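Local coordinates for uncharacterized protein (Bacteroides ovatus, PDB 4FS7) that is of unknown function but, as an extracellular protein built of BspA-type leucine-rich repeats, probably takes part in protein binding, at residues Thr74-Pro79 with Glu97-Pro102; Lys106-Cys111 with Glu134-Cys139; Asp7-Asn12 with Asn45-Val50; Met127-Gly132 with Gly149-Gly154. All blocks are in the same frame, centred on the assembly; numbering follows the deposited sequence.

Interaction 1: Thr74-Pro79 with Glu97-Pro102; sequences TEIKIP and EIINIP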
# COMPACT_ATOMS: atom_id res chain seq x y z
N THR A 74 -8.03 -21.30 22.16
CA THR A 74 -6.78 -20.62 22.40
C THR A 74 -5.56 -21.30 21.79
O THR A 74 -4.56 -20.65 21.55
CB THR A 74 -6.55 -20.35 23.88
OG1 THR A 74 -6.37 -21.58 24.59
CG2 THR A 74 -7.75 -19.53 24.48
N GLU A 75 -5.65 -22.61 21.58
CA GLU A 75 -4.54 -23.39 21.02
C GLU A 75 -5.11 -24.52 20.16
O GLU A 75 -6.06 -25.19 20.60
CB GLU A 75 -3.69 -23.98 22.13
CG GLU A 75 -2.63 -24.95 21.61
CD GLU A 75 -1.60 -25.41 22.65
OE1 GLU A 75 -1.79 -25.15 23.86
OE2 GLU A 75 -0.62 -26.06 22.23
N ILE A 76 -4.51 -24.74 18.98
CA ILE A 76 -4.82 -25.92 18.18
C ILE A 76 -3.50 -26.63 17.90
O ILE A 76 -2.51 -26.01 17.51
CB ILE A 76 -5.50 -25.52 16.84
CG1 ILE A 76 -6.82 -24.76 17.10
CG2 ILE A 76 -5.70 -26.74 15.94
CD1 ILE A 76 -7.50 -24.16 15.91
N LYS A 77 -3.50 -27.93 18.19
CA LYS A 77 -2.38 -28.81 17.95
C LYS A 77 -2.71 -29.67 16.73
O LYS A 77 -3.68 -30.44 16.75
CB LYS A 77 -2.14 -29.68 19.19
CG LYS A 77 -1.88 -28.89 20.49
CD LYS A 77 -1.61 -29.82 21.65
CE LYS A 77 -0.70 -29.21 22.67
NZ LYS A 77 0.01 -30.26 23.47
N ILE A 78 -1.92 -29.54 15.68
CA ILE A 78 -2.16 -30.22 14.43
C ILE A 78 -1.12 -31.32 14.23
O ILE A 78 0.07 -31.04 14.27
CB ILE A 78 -2.13 -29.23 13.24
CG1 ILE A 78 -3.09 -28.06 13.44
CG2 ILE A 78 -2.44 -29.96 11.94
CD1 ILE A 78 -3.22 -27.05 12.25
N PRO A 79 -1.54 -32.57 14.01
CA PRO A 79 -0.59 -33.65 13.87
C PRO A 79 0.11 -33.63 12.51
O PRO A 79 -0.38 -33.03 11.56
CB PRO A 79 -1.47 -34.91 14.01
CG PRO A 79 -2.77 -34.48 13.43
CD PRO A 79 -2.93 -33.04 13.87
N GLU A 97 -4.03 -18.32 20.04
CA GLU A 97 -2.71 -17.81 20.36
C GLU A 97 -1.58 -18.74 19.90
O GLU A 97 -0.51 -18.29 19.58
CB GLU A 97 -2.55 -17.59 21.87
CG GLU A 97 -3.47 -16.53 22.45
CD GLU A 97 -3.31 -16.40 23.97
OE1 GLU A 97 -2.20 -16.62 24.46
OE2 GLU A 97 -4.30 -16.11 24.69
N ILE A 98 -1.87 -20.04 19.88
CA ILE A 98 -0.88 -21.11 19.67
C ILE A 98 -1.37 -22.04 18.55
O ILE A 98 -2.43 -22.68 18.72
CB ILE A 98 -0.71 -21.97 20.98
CG1 ILE A 98 -0.15 -21.14 22.13
CG2 ILE A 98 0.21 -23.18 20.72
CD1 ILE A 98 0.89 -20.18 21.66
N ILE A 99 -0.63 -22.16 17.44
CA ILE A 99 -0.96 -23.14 16.37
C ILE A 99 0.30 -23.48 15.62
O ILE A 99 1.18 -22.64 15.48
CB ILE A 99 -2.04 -22.60 15.40
CG1 ILE A 99 -2.64 -23.76 14.59
CG2 ILE A 99 -1.50 -21.45 14.54
CD1 ILE A 99 -3.95 -23.40 13.83
N ASN A 100 0.41 -24.74 15.21
CA ASN A 100 1.50 -25.20 14.36
C ASN A 100 0.99 -25.61 12.99
O ASN A 100 -0.13 -26.12 12.87
CB ASN A 100 2.21 -26.41 15.02
CG ASN A 100 1.34 -27.64 15.06
OD1 ASN A 100 0.30 -27.63 15.75
ND2 ASN A 100 1.72 -28.69 14.36
N ILE A 101 1.81 -25.43 11.97
CA ILE A 101 1.48 -25.87 10.62
C ILE A 101 2.44 -26.99 10.25
O ILE A 101 3.65 -26.79 10.17
CB ILE A 101 1.61 -24.76 9.58
CG1 ILE A 101 0.88 -23.49 10.05
CG2 ILE A 101 1.01 -25.24 8.25
CD1 ILE A 101 -0.58 -23.72 10.28
N PRO A 102 1.93 -28.21 10.02
CA PRO A 102 2.80 -29.32 9.67
C PRO A 102 3.63 -29.09 8.41
O PRO A 102 3.22 -28.38 7.49
CB PRO A 102 1.81 -30.47 9.45
CG PRO A 102 0.69 -30.14 10.25
CD PRO A 102 0.54 -28.66 10.17
O HOH W 1 0.11 -26.01 18.43
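Backbone bonds join Thr74-Pro79 and Glu97-Pro102 at one end of the contact. Thr74 O takes two donors, Glu97 N at 2.8 Å and, less straight, Ile98 N at 3.2 Å; a step further on, Ile76 N reaches Ile98 O at 2.9 Å. Beyond this the side chain of Asn100 takes over. With CG held between its own N and carbonyl carbon (chi1 68°), the amide reaches the Ile78 backbone with Ile78 O in its own plane: OD1 accepts from Ile78 N at 2.9 Å through an in-plane lone pair, and ND2 donates almost straight (175°) to Ile78 O, also at 2.9 Å. A water that donates to both Ile76 O and OD1 gives the amide oxygen a second partner. An alanine at Asn100 would remove both amide bonds and is likely to leave Ile78 N and O without their mates at this point.

Apolar contacts line the buried side. Ile99 CD1 touches Ile76 CB and Ile78 CD1, while Ile78 CG2 sits 3.6 Å from Pro102 CG, the two side chains crossing nearly at right angles. The Asn100 amide thus extends past the strand the parallel pairing of successive turns that is typical of the leucine-rich repeat solenoid.

Interaction 2: Lys106-Cys111 with Glu134-Cys139; sequences KMIGRC and EAFKGC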
# COMPACT_ATOMS: atom_id res chain seq x y z
N LYS A 106 1.47 -27.34 1.91
CA LYS A 106 2.10 -26.61 0.81
C LYS A 106 1.45 -25.26 0.52
O LYS A 106 2.06 -24.40 -0.15
CB LYS A 106 2.07 -27.46 -0.46
CG LYS A 106 2.89 -28.77 -0.33
CD LYS A 106 2.56 -29.85 -1.37
CE LYS A 106 3.39 -31.16 -1.12
NZ LYS A 106 3.30 -31.71 0.32
N MSE A 107 0.23 -25.07 1.00
CA MSE A 107 -0.51 -23.84 0.71
C MSE A 107 -1.28 -23.40 1.96
O MSE A 107 -1.89 -24.22 2.67
CB MSE A 107 -1.52 -24.06 -0.40
CG MSE A 107 -0.95 -24.70 -1.67
SE MSE A 107 -2.28 -25.03 -3.03
CE MSE A 107 -3.81 -24.41 -1.97
N ILE A 108 -1.26 -22.10 2.20
CA ILE A 108 -2.18 -21.50 3.14
C ILE A 108 -3.21 -20.77 2.29
O ILE A 108 -2.88 -19.87 1.54
CB ILE A 108 -1.48 -20.52 4.10
CG1 ILE A 108 -0.36 -21.21 4.88
CG2 ILE A 108 -2.48 -19.90 5.09
CD1 ILE A 108 -0.81 -22.36 5.68
N GLY A 109 -4.43 -21.24 2.34
CA GLY A 109 -5.47 -20.69 1.51
C GLY A 109 -6.05 -19.35 1.96
O GLY A 109 -5.79 -18.84 3.05
N ARG A 110 -6.93 -18.86 1.10
CA ARG A 110 -7.75 -17.66 1.35
C ARG A 110 -8.26 -17.59 2.79
O ARG A 110 -8.94 -18.52 3.23
CB ARG A 110 -8.93 -17.71 0.37
CG ARG A 110 -9.97 -16.61 0.49
CD ARG A 110 -10.98 -16.67 -0.67
NE ARG A 110 -10.41 -16.13 -1.91
CZ ARG A 110 -10.43 -14.84 -2.24
NH1 ARG A 110 -10.99 -13.95 -1.43
NH2 ARG A 110 -9.88 -14.42 -3.37
N CYS A 111 -8.00 -16.47 3.47
CA CYS A 111 -8.60 -16.14 4.75
C CYS A 111 -8.39 -17.19 5.85
O CYS A 111 -9.11 -17.17 6.85
CB CYS A 111 -10.11 -15.85 4.60
SG CYS A 111 -10.45 -14.38 3.62
N GLU A 134 -5.68 -12.55 1.76
CA GLU A 134 -6.10 -12.26 3.11
C GLU A 134 -5.75 -13.38 4.10
O GLU A 134 -6.36 -13.52 5.14
CB GLU A 134 -7.58 -11.91 3.17
CG GLU A 134 -7.87 -10.62 2.41
CD GLU A 134 -9.33 -10.30 2.25
OE1 GLU A 134 -10.18 -10.82 2.96
OE2 GLU A 134 -9.64 -9.45 1.37
N ALA A 135 -4.73 -14.18 3.79
CA ALA A 135 -4.46 -15.38 4.60
C ALA A 135 -4.20 -15.09 6.06
O ALA A 135 -4.56 -15.89 6.93
CB ALA A 135 -3.29 -16.16 3.98
N PHE A 136 -3.49 -13.99 6.34
CA PHE A 136 -3.09 -13.64 7.69
C PHE A 136 -3.62 -12.25 8.10
O PHE A 136 -3.09 -11.63 9.00
CB PHE A 136 -1.57 -13.68 7.86
CG PHE A 136 -0.99 -15.06 7.68
CD1 PHE A 136 -1.11 -16.02 8.69
CD2 PHE A 136 -0.39 -15.45 6.48
CE1 PHE A 136 -0.59 -17.27 8.52
CE2 PHE A 136 0.12 -16.74 6.35
CZ PHE A 136 -0.01 -17.62 7.37
N LYS A 137 -4.71 -11.82 7.46
CA LYS A 137 -5.21 -10.47 7.69
C LYS A 137 -5.61 -10.28 9.15
O LYS A 137 -6.45 -11.02 9.70
CB LYS A 137 -6.36 -10.17 6.74
CG LYS A 137 -6.97 -8.79 6.91
CD LYS A 137 -7.98 -8.47 5.82
CE LYS A 137 -8.41 -7.02 5.87
NZ LYS A 137 -9.25 -6.65 4.68
N GLY A 138 -4.99 -9.33 9.83
CA GLY A 138 -5.32 -9.05 11.22
C GLY A 138 -4.55 -9.84 12.24
O GLY A 138 -4.69 -9.60 13.42
N CYS A 139 -3.71 -10.76 11.83
CA CYS A 139 -2.92 -11.51 12.81
C CYS A 139 -1.96 -10.60 13.55
O CYS A 139 -1.53 -9.59 13.03
CB CYS A 139 -2.13 -12.61 12.12
SG CYS A 139 -3.14 -14.02 11.58
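In the turn region that follows a solenoid strand, Ile108, Gly109 and Cys111 of Lys106-Cys111 meet Glu134, Ala135 and Phe136 of Glu134-Cys139. The inner part of the contact is apolar. Ile108 CG2 is the branch that does the touching: it lies 4.0 Å from Ala135 CB and 4.1 Å from Phe136 CZ, approaching the ring obliquely while the two side chains cross at about a right angle. The torsion at Ile108 (chi1 -58°) sets CG2 opposite its backbone N, which sends this methyl toward the later segment. Ala135 CB also packs against a backbone group, Gly109 O, at 3.8 Å.

Phe136 belongs to a ladder of phenylalanines through the core of the leucine-rich repeat solenoid. Its ring meets those of Phe113 and Phe158 with planes nearly parallel, and that of Phe141 at a steep tilt. The backbone beneath it is folded by two overlapping turns, type I from Glu134 to Lys137 and type II from Phe136 to Cys139; the second is closed by Cys139 N to Phe136 O at 3.0 Å.

Nearer the outer edge, polar and sulfur atoms replace the methyls. Cys111 CA directs its hydrogen at Glu134 O, a CA-H...O contact of 3.5 Å, and Cys111 SG lies 3.6 Å from Glu134 OE1 and 3.8 Å from Glu134 CB. Cys111 is anchored separately by a backbone bond to Val133, just ahead of the turn.

Interaction 3: Asp7-Asn12 with Asn45-Val50; sequences DEITYN and NIPPVV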
# COMPACT_ATOMS: atom_id res chain seq x y z
N ASP A 7 -14.17 -37.43 20.90
CA ASP A 7 -13.86 -36.44 21.92
C ASP A 7 -14.48 -35.09 21.51
O ASP A 7 -15.70 -35.02 21.27
CB ASP A 7 -12.35 -36.41 22.20
CG ASP A 7 -11.82 -37.77 22.69
OD1 ASP A 7 -12.49 -38.38 23.55
OD2 ASP A 7 -10.76 -38.25 22.22
N GLU A 8 -13.67 -34.04 21.43
CA GLU A 8 -14.20 -32.70 21.17
C GLU A 8 -14.28 -32.34 19.69
O GLU A 8 -14.69 -31.24 19.36
CB GLU A 8 -13.37 -31.65 21.92
CG GLU A 8 -13.34 -31.81 23.44
CD GLU A 8 -14.71 -31.64 24.10
OE1 GLU A 8 -15.54 -30.84 23.60
OE2 GLU A 8 -14.96 -32.32 25.13
N ILE A 9 -13.95 -33.25 18.79
CA ILE A 9 -13.69 -32.91 17.38
C ILE A 9 -14.63 -33.66 16.44
O ILE A 9 -14.92 -34.85 16.67
CB ILE A 9 -12.23 -33.21 17.00
CG1 ILE A 9 -11.31 -32.43 17.95
CG2 ILE A 9 -11.94 -32.83 15.52
CD1 ILE A 9 -9.86 -32.81 17.86
N THR A 10 -15.11 -32.97 15.41
CA THR A 10 -15.95 -33.59 14.40
C THR A 10 -15.17 -33.84 13.11
O THR A 10 -14.24 -33.10 12.79
CB THR A 10 -17.26 -32.79 14.11
OG1 THR A 10 -16.95 -31.60 13.34
CG2 THR A 10 -17.95 -32.43 15.40
N TYR A 11 -15.58 -34.88 12.38
CA TYR A 11 -14.89 -35.41 11.23
C TYR A 11 -15.85 -35.65 10.10
O TYR A 11 -17.01 -36.07 10.33
CB TYR A 11 -14.15 -36.72 11.57
CG TYR A 11 -13.10 -36.55 12.66
CD1 TYR A 11 -11.80 -36.18 12.30
CD2 TYR A 11 -13.40 -36.68 14.01
CE1 TYR A 11 -10.84 -35.98 13.25
CE2 TYR A 11 -12.42 -36.52 14.96
CZ TYR A 11 -11.14 -36.11 14.58
OH TYR A 11 -10.19 -35.91 15.57
N ASN A 12 -15.34 -35.47 8.90
CA ASN A 12 -16.00 -35.87 7.68
C ASN A 12 -15.13 -36.86 6.90
O ASN A 12 -13.92 -36.67 6.80
CB ASN A 12 -16.32 -34.69 6.75
CG ASN A 12 -17.31 -33.72 7.33
OD1 ASN A 12 -17.86 -33.91 8.39
ND2 ASN A 12 -17.45 -32.57 6.65
N ASN A 45 -6.87 -30.59 20.51
CA ASN A 45 -5.80 -31.51 20.28
C ASN A 45 -6.17 -32.50 19.19
O ASN A 45 -6.90 -33.48 19.47
CB ASN A 45 -5.48 -32.20 21.60
CG ASN A 45 -4.08 -32.63 21.67
OD1 ASN A 45 -3.50 -33.07 20.66
ND2 ASN A 45 -3.47 -32.47 22.86
N ILE A 46 -5.76 -32.27 17.94
CA ILE A 46 -6.23 -33.08 16.85
C ILE A 46 -5.36 -34.35 16.75
O ILE A 46 -4.14 -34.25 16.58
CB ILE A 46 -6.17 -32.32 15.49
CG1 ILE A 46 -7.06 -31.06 15.53
CG2 ILE A 46 -6.52 -33.25 14.34
CD1 ILE A 46 -6.85 -30.11 14.35
N PRO A 47 -5.97 -35.54 16.83
CA PRO A 47 -5.17 -36.77 16.74
C PRO A 47 -4.82 -37.10 15.28
O PRO A 47 -5.52 -36.67 14.34
CB PRO A 47 -6.10 -37.80 17.35
CG PRO A 47 -7.48 -37.33 16.94
CD PRO A 47 -7.39 -35.83 17.05
N PRO A 48 -3.80 -37.95 15.07
CA PRO A 48 -3.43 -38.36 13.71
C PRO A 48 -4.28 -39.48 13.14
O PRO A 48 -4.32 -39.68 11.92
CB PRO A 48 -1.99 -38.84 13.89
CG PRO A 48 -1.91 -39.27 15.31
CD PRO A 48 -2.78 -38.33 16.06
N VAL A 49 -4.96 -40.20 14.04
CA VAL A 49 -5.78 -41.38 13.71
C VAL A 49 -6.98 -41.39 14.63
O VAL A 49 -6.85 -41.07 15.82
CB VAL A 49 -4.98 -42.72 13.87
CG1 VAL A 49 -5.88 -43.91 13.54
CG2 VAL A 49 -3.78 -42.76 13.01
N VAL A 50 -8.13 -41.77 14.06
CA VAL A 50 -9.30 -42.02 14.85
C VAL A 50 -9.90 -43.37 14.40
O VAL A 50 -9.72 -43.81 13.25
CB VAL A 50 -10.36 -40.88 14.74
CG1 VAL A 50 -9.86 -39.59 15.41
CG2 VAL A 50 -10.82 -40.68 13.27
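Ile9 and Tyr11, two residues apart on one strand, reach across to the bend that runs from Asn45 to Val50. Ile9 makes its contacts through a single atom, CD1, which lies 3.4 Å from Asn45 O and also touches Ile46 CA, Ile46 CG1 and Pro47 CD. The extended end of the side chain (chi2 170°) carries this methyl onto the opposing backbone. The Tyr11 and Pro47 side chains approach from opposing directions, with Tyr11 OH 3.2 Å from Pro47 CD. Val50 CG1 lies obliquely to the ring, 3.8 Å from Tyr11 CZ.

Around this first shell, strand 19-25 supplies Val22, touched by Ile9, Tyr11 and Ile46 alike. Val59 of strand 55-62 also contacts Tyr11 and Ile46, and Phe4 meets the Tyr11 ring with planes about 20° apart while touching Val50 as well. The backbone of Tyr11 is bonded to Asp3 and Phe4, which fixes the strand from which the ring projects. This packs strand 9-13 of the N-terminal mixed sheet against the bend between strand 42-45, where the solenoid's parallel strands begin, and strand 49-52.

Were Tyr11 replaced by a serine, a gap would probably open beside Pro47 and Val50, and Phe4 would lose its ring neighbour. Cohesion across the two segments rests on shape and apolar burial, without hydrogen bonds between them: even the two closest approaches set an oxygen, Tyr11 OH or Asn45 O, against a carbon.

Interaction 4: Met127-Gly132 with Gly149-Gly154; sequences MLKSIG and GVTVIG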
# COMPACT_ATOMS: atom_id res chain seq x y z
N MSE A 127 8.79 -25.95 3.09
CA MSE A 127 8.45 -26.32 1.71
C MSE A 127 7.14 -25.65 1.24
O MSE A 127 6.58 -26.03 0.23
CB MSE A 127 8.42 -27.83 1.56
CG MSE A 127 9.76 -28.53 1.92
SE MSE A 127 11.37 -27.82 1.12
CE MSE A 127 10.53 -28.06 -0.51
N LEU A 128 6.66 -24.63 1.95
CA LEU A 128 5.46 -23.89 1.53
C LEU A 128 5.63 -23.25 0.15
O LEU A 128 6.70 -22.72 -0.15
CB LEU A 128 5.14 -22.78 2.53
CG LEU A 128 3.71 -22.19 2.50
CD1 LEU A 128 2.71 -23.20 3.10
CD2 LEU A 128 3.67 -20.85 3.25
N LYS A 129 4.56 -23.25 -0.63
CA LYS A 129 4.58 -22.76 -2.00
C LYS A 129 3.68 -21.54 -2.24
O LYS A 129 3.98 -20.75 -3.10
CB LYS A 129 4.23 -23.87 -2.97
CG LYS A 129 5.25 -25.01 -2.98
CD LYS A 129 6.70 -24.55 -3.27
CE LYS A 129 6.96 -24.05 -4.73
NZ LYS A 129 8.40 -23.52 -4.96
N SER A 130 2.61 -21.38 -1.48
CA SER A 130 1.73 -20.24 -1.70
C SER A 130 0.97 -19.84 -0.47
O SER A 130 0.70 -20.64 0.43
CB SER A 130 0.73 -20.54 -2.82
OG SER A 130 -0.20 -21.54 -2.42
N ILE A 131 0.68 -18.54 -0.42
CA ILE A 131 -0.10 -17.91 0.64
C ILE A 131 -1.25 -17.17 -0.04
O ILE A 131 -1.01 -16.36 -0.94
CB ILE A 131 0.75 -16.94 1.47
CG1 ILE A 131 1.85 -17.71 2.21
CG2 ILE A 131 -0.11 -16.10 2.44
CD1 ILE A 131 2.92 -16.81 2.89
N GLY A 132 -2.48 -17.44 0.38
CA GLY A 132 -3.64 -16.92 -0.31
C GLY A 132 -4.04 -15.51 0.07
O GLY A 132 -3.47 -14.90 0.96
N GLY A 149 10.77 -20.75 -1.19
CA GLY A 149 10.00 -21.33 -2.25
C GLY A 149 8.59 -20.85 -2.45
O GLY A 149 7.92 -21.36 -3.33
N VAL A 150 8.14 -19.91 -1.61
CA VAL A 150 6.82 -19.35 -1.80
C VAL A 150 6.83 -18.50 -3.06
O VAL A 150 7.63 -17.54 -3.14
CB VAL A 150 6.36 -18.56 -0.58
CG1 VAL A 150 5.11 -17.73 -0.91
CG2 VAL A 150 6.13 -19.51 0.58
N THR A 151 5.99 -18.83 -4.04
CA THR A 151 5.96 -18.15 -5.33
C THR A 151 4.81 -17.16 -5.48
O THR A 151 4.83 -16.35 -6.41
CB THR A 151 5.90 -19.16 -6.48
OG1 THR A 151 4.72 -19.95 -6.37
CG2 THR A 151 7.15 -20.08 -6.49
N VAL A 152 3.82 -17.24 -4.61
CA VAL A 152 2.65 -16.35 -4.64
C VAL A 152 2.26 -15.97 -3.23
O VAL A 152 2.13 -16.86 -2.38
CB VAL A 152 1.38 -16.96 -5.21
CG1 VAL A 152 0.42 -15.80 -5.51
CG2 VAL A 152 1.64 -17.80 -6.44
N ILE A 153 2.01 -14.67 -3.01
CA ILE A 153 1.41 -14.19 -1.80
C ILE A 153 0.26 -13.31 -2.22
O ILE A 153 0.46 -12.31 -2.92
CB ILE A 153 2.38 -13.43 -0.88
CG1 ILE A 153 3.60 -14.27 -0.51
CG2 ILE A 153 1.66 -12.98 0.39
CD1 ILE A 153 4.68 -13.48 0.23
N GLY A 154 -0.96 -13.69 -1.85
CA GLY A 154 -2.14 -13.01 -2.36
C GLY A 154 -2.40 -11.63 -1.77
O GLY A 154 -1.85 -11.22 -0.76
O HOH W 2 9.46 -22.87 0.34
O HOH W 3 2.76 -21.95 -5.72
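Lys129, Ile131 and Leu128 of Met127-Gly132 run alongside Gly149-Gly154 as adjacent parallel rungs of the BspA-type leucine-rich repeat solenoid. Three backbone bonds make the tight part. Thr151 N donates to Lys129 O, Ile131 N to Val152 O at 3.0 Å, and Gly154 N to Ile131 O at 2.8 Å. Val152 N, buried by the contact, has no partner. Gly154 comes so close to Gly132 that a CB on it would clash with the neighbouring carbonyl carbon. Toward the interior, Ile131 and Ile153 run in parallel, with their CG2 methyls 4.1 Å apart; Leu128 and Val150 repeat this through CD2 and CG2 at 3.9 Å. Ile153 continues inward onto Leu169 and Leu180.

The other side is looser and wetter. Val152 and Thr151 are exposed, and one water bridges Thr151 OG1 and, weakly, Lys129 O. A second water donates to Leu128 O and weakly accepts from Gly149 N, bridging the two segments just ahead of the strands. Lys129 starts out away from its neighbour but bends twice (chi2 -56°, chi3 -69°), curling its chain back over the rung. This places NZ 2.7 Å from Gly149 O, in the carbonyl plane and on a lone pair.

From the N terminus, interaction 3 comes first, closing a long loop that brings segment 7-12, on strand 9-13, against 45-50 and so joins the N-terminal mixed sheet to the start of the solenoid. Interaction 1 follows in series, closing a shorter loop between successive turns; it abuts interaction 3, where Lys77 O and Ile46 N probably form a hydrogen bond. Interactions 2 and 4 come next and cross, since 127-132 lies between 106-111 and 134-139 while 149-154 lies beyond both. They share the parallel sheet of strands 107-108, 130-131 and 152-153. Ile101 packs on Ile108, linking interaction 1 to interaction 2, whereas interactions 3 and 4 lie about 28 Å apart between centres.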